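Local coordinates for non-toxic crystal protein (Bacillus thuringiensis, PDB 2D42) that is a non-toxic parasporal crystal protein that closely resembles the beta-pore-forming toxins of the aerolysin and epsilon-toxin kind, at residues Asn176-Tyr181 / Val194-Ile199. Sequence-based numbering, arbitrary orientation.
Sequences NGIIRY and VQRVNI
Gly177 and Ile179 pair with Val197 and Gln195 through four backbone hydrogen bonds, joining 176-181 to 194-199 as antiparallel arms of a beta hairpin. Gly177 N reaches Val197 O at 2.8 Å and Val197 N returns to Gly177 O at 3.0 Å; Ile179 N to Gln195 O and Gln195 N to Ile179 O, each 2.9 Å, form the second hydrogen-bonded pair. At the intervening non-hydrogen-bonded pair Ile178-Arg196, both CA atoms lie close to carbonyl oxygens of the opposing strand.

Two side-chain bonds supplement this frame. Tyr181 OH donates to Gln195 OE1 at 2.9 Å, almost straight out from the carbonyl, with ring and amide planes 57° apart; an extended Gln195 chain, CG anti to the backbone N (chi1 166°), carries the oxygen to the ring edge. Asn176 ND2 adds a weak bond to Val197 O, which already accepts from Gly177 N.

Apolar contacts fall on both faces of the sheet. On the face that carries Gln195, Ile179 CD1 meets Val197 CG1 at 4.1 Å, the two side chains nearly perpendicular, and Ile179 CG2 lies over one face of the Tyr181 ring. On the other face, Ile178 CG2 touches Val194 CG1, and Ile178 CD1 meets Arg196 CB at 3.8 Å, the side chains of Ile178 and Arg196 lying side by side. The methylenes of Arg196 continue past Asn176, and its guanidinium goes on to a salt bridge with Asp30; that of Arg180 pairs with Glu192.

Ile179, Gln195 and Val197 face helix 5-19, where they touch Leu9, Tyr12 and Tyr16 between them. Strand 23-29 hydrogen-bonds to 176-181, making that segment an inner strand, and Asn198 N-caps helix 199-206 through OD1 to Ile200 N, while its ND2 bonds Asn218 OD1.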
loop_
_atom_site.group_PDB
_atom_site.type_symbol
_atom_site.label_atom_id
_atom_site.label_comp_id
_atom_site.label_asym_id
_atom_site.label_seq_id
_atom_site.Cartn_x
_atom_site.Cartn_y
_atom_site.Cartn_z
ATOM N N ASN A 176 -23.205 -13.588 -1.296
ATOM C CA ASN A 176 -24.537 -13.679 -0.710
ATOM C C ASN A 176 -24.539 -13.705 0.804
ATOM O O ASN A 176 -23.582 -14.148 1.442
ATOM C CB ASN A 176 -25.248 -14.957 -1.185
ATOM C CG ASN A 176 -25.484 -14.983 -2.674
ATOM O OD1 ASN A 176 -24.976 -15.858 -3.374
ATOM N ND2 ASN A 176 -26.261 -14.029 -3.171
ATOM N N GLY A 177 -25.648 -13.239 1.362
ATOM C CA GLY A 177 -25.836 -13.245 2.796
ATOM C C GLY A 177 -27.039 -14.137 3.046
ATOM O O GLY A 177 -27.785 -14.449 2.120
ATOM N N ILE A 178 -27.223 -14.571 4.285
ATOM C CA ILE A 178 -28.362 -15.411 4.625
ATOM C C ILE A 178 -29.086 -14.722 5.765
ATOM O O ILE A 178 -28.460 -14.322 6.745
ATOM C CB ILE A 178 -27.932 -16.816 5.113
ATOM C CG1 ILE A 178 -27.205 -17.572 3.997
ATOM C CG2 ILE A 178 -29.154 -17.585 5.587
ATOM C CD1 ILE A 178 -28.032 -17.785 2.745
ATOM N N ILE A 179 -30.396 -14.572 5.628
ATOM C CA ILE A 179 -31.189 -13.940 6.666
ATOM C C ILE A 179 -32.324 -14.859 7.108
ATOM O O ILE A 179 -33.065 -15.395 6.281
ATOM C CB ILE A 179 -31.794 -12.615 6.180
ATOM C CG1 ILE A 179 -30.678 -11.669 5.718
ATOM C CG2 ILE A 179 -32.595 -11.978 7.305
ATOM C CD1 ILE A 179 -31.181 -10.369 5.102
ATOM N N ARG A 180 -32.447 -15.035 8.419
ATOM C CA ARG A 180 -33.483 -15.881 8.989
ATOM C C ARG A 180 -34.586 -15.057 9.636
ATOM O O ARG A 180 -34.325 -14.216 10.492
ATOM C CB ARG A 180 -32.874 -16.814 10.033
ATOM C CG ARG A 180 -31.862 -17.766 9.460
ATOM C CD ARG A 180 -31.366 -18.752 10.500
ATOM N NE ARG A 180 -30.926 -19.971 9.842
ATOM C CZ ARG A 180 -31.744 -20.799 9.201
ATOM N NH1 ARG A 180 -33.042 -20.537 9.146
ATOM N NH2 ARG A 180 -31.261 -21.871 8.594
ATOM N N TYR A 181 -35.819 -15.309 9.218
ATOM C CA TYR A 181 -36.989 -14.613 9.750
ATOM C C TYR A 181 -38.007 -15.654 10.185
ATOM O O TYR A 181 -37.945 -16.814 9.771
ATOM C CB TYR A 181 -37.685 -13.795 8.670
ATOM C CG TYR A 181 -36.837 -12.842 7.884
ATOM C CD1 TYR A 181 -36.520 -11.580 8.387
ATOM C CD2 TYR A 181 -36.430 -13.161 6.587
ATOM C CE1 TYR A 181 -35.830 -10.653 7.611
ATOM C CE2 TYR A 181 -35.736 -12.241 5.803
ATOM C CZ TYR A 181 -35.445 -10.988 6.323
ATOM O OH TYR A 181 -34.781 -10.067 5.546
ATOM N N VAL A 194 -36.361 -18.449 5.379
ATOM C CA VAL A 194 -34.933 -18.278 5.142
ATOM C C VAL A 194 -34.749 -17.632 3.780
ATOM O O VAL A 194 -35.224 -18.145 2.766
ATOM C CB VAL A 194 -34.183 -19.615 5.160
ATOM C CG1 VAL A 194 -32.690 -19.370 5.049
ATOM C CG2 VAL A 194 -34.492 -20.359 6.437
ATOM N N GLN A 195 -34.057 -16.500 3.766
ATOM C CA GLN A 195 -33.823 -15.764 2.535
ATOM C C GLN A 195 -32.331 -15.636 2.219
ATOM O O GLN A 195 -31.526 -15.364 3.111
ATOM C CB GLN A 195 -34.465 -14.370 2.666
ATOM C CG GLN A 195 -34.050 -13.345 1.610
ATOM C CD GLN A 195 -34.519 -11.918 1.931
ATOM O OE1 GLN A 195 -34.347 -11.419 3.048
ATOM N NE2 GLN A 195 -35.099 -11.254 0.937
ATOM N N ARG A 196 -31.959 -15.868 0.961
ATOM C CA ARG A 196 -30.561 -15.691 0.547
ATOM C C ARG A 196 -30.578 -14.395 -0.251
ATOM O O ARG A 196 -31.286 -14.297 -1.251
ATOM C CB ARG A 196 -30.062 -16.816 -0.365
ATOM C CG ARG A 196 -28.685 -16.522 -0.970
ATOM C CD ARG A 196 -28.274 -17.529 -2.048
ATOM N NE ARG A 196 -27.986 -18.837 -1.483
ATOM C CZ ARG A 196 -28.676 -19.940 -1.751
ATOM N NH1 ARG A 196 -29.704 -19.899 -2.588
ATOM N NH2 ARG A 196 -28.348 -21.082 -1.163
ATOM N N VAL A 197 -29.813 -13.403 0.195
ATOM C CA VAL A 197 -29.779 -12.115 -0.485
ATOM C C VAL A 197 -28.432 -11.811 -1.110
ATOM O O VAL A 197 -27.389 -12.232 -0.605
ATOM C CB VAL A 197 -30.107 -10.957 0.479
ATOM C CG1 VAL A 197 -31.489 -11.159 1.080
ATOM C CG2 VAL A 197 -29.047 -10.879 1.580
ATOM N N ASN A 198 -28.464 -11.071 -2.210
ATOM C CA ASN A 198 -27.247 -10.681 -2.893
ATOM C C ASN A 198 -26.765 -9.443 -2.135
ATOM O O ASN A 198 -27.561 -8.546 -1.834
ATOM C CB ASN A 198 -27.559 -10.323 -4.344
ATOM C CG ASN A 198 -26.312 -10.194 -5.196
ATOM O OD1 ASN A 198 -25.294 -9.651 -4.760
ATOM N ND2 ASN A 198 -26.395 -10.680 -6.427
ATOM N N ILE A 199 -25.477 -9.390 -1.814
ATOM C CA ILE A 199 -24.948 -8.244 -1.082
ATOM C C ILE A 199 -25.159 -6.926 -1.835
ATOM O O ILE A 199 -25.250 -5.868 -1.218
ATOM C CB ILE A 199 -23.442 -8.424 -0.757
ATOM C CG1 ILE A 199 -22.995 -7.356 0.252
ATOM C CG2 ILE A 199 -22.603 -8.317 -2.037
ATOM C CD1 ILE A 199 -23.722 -7.427 1.598
#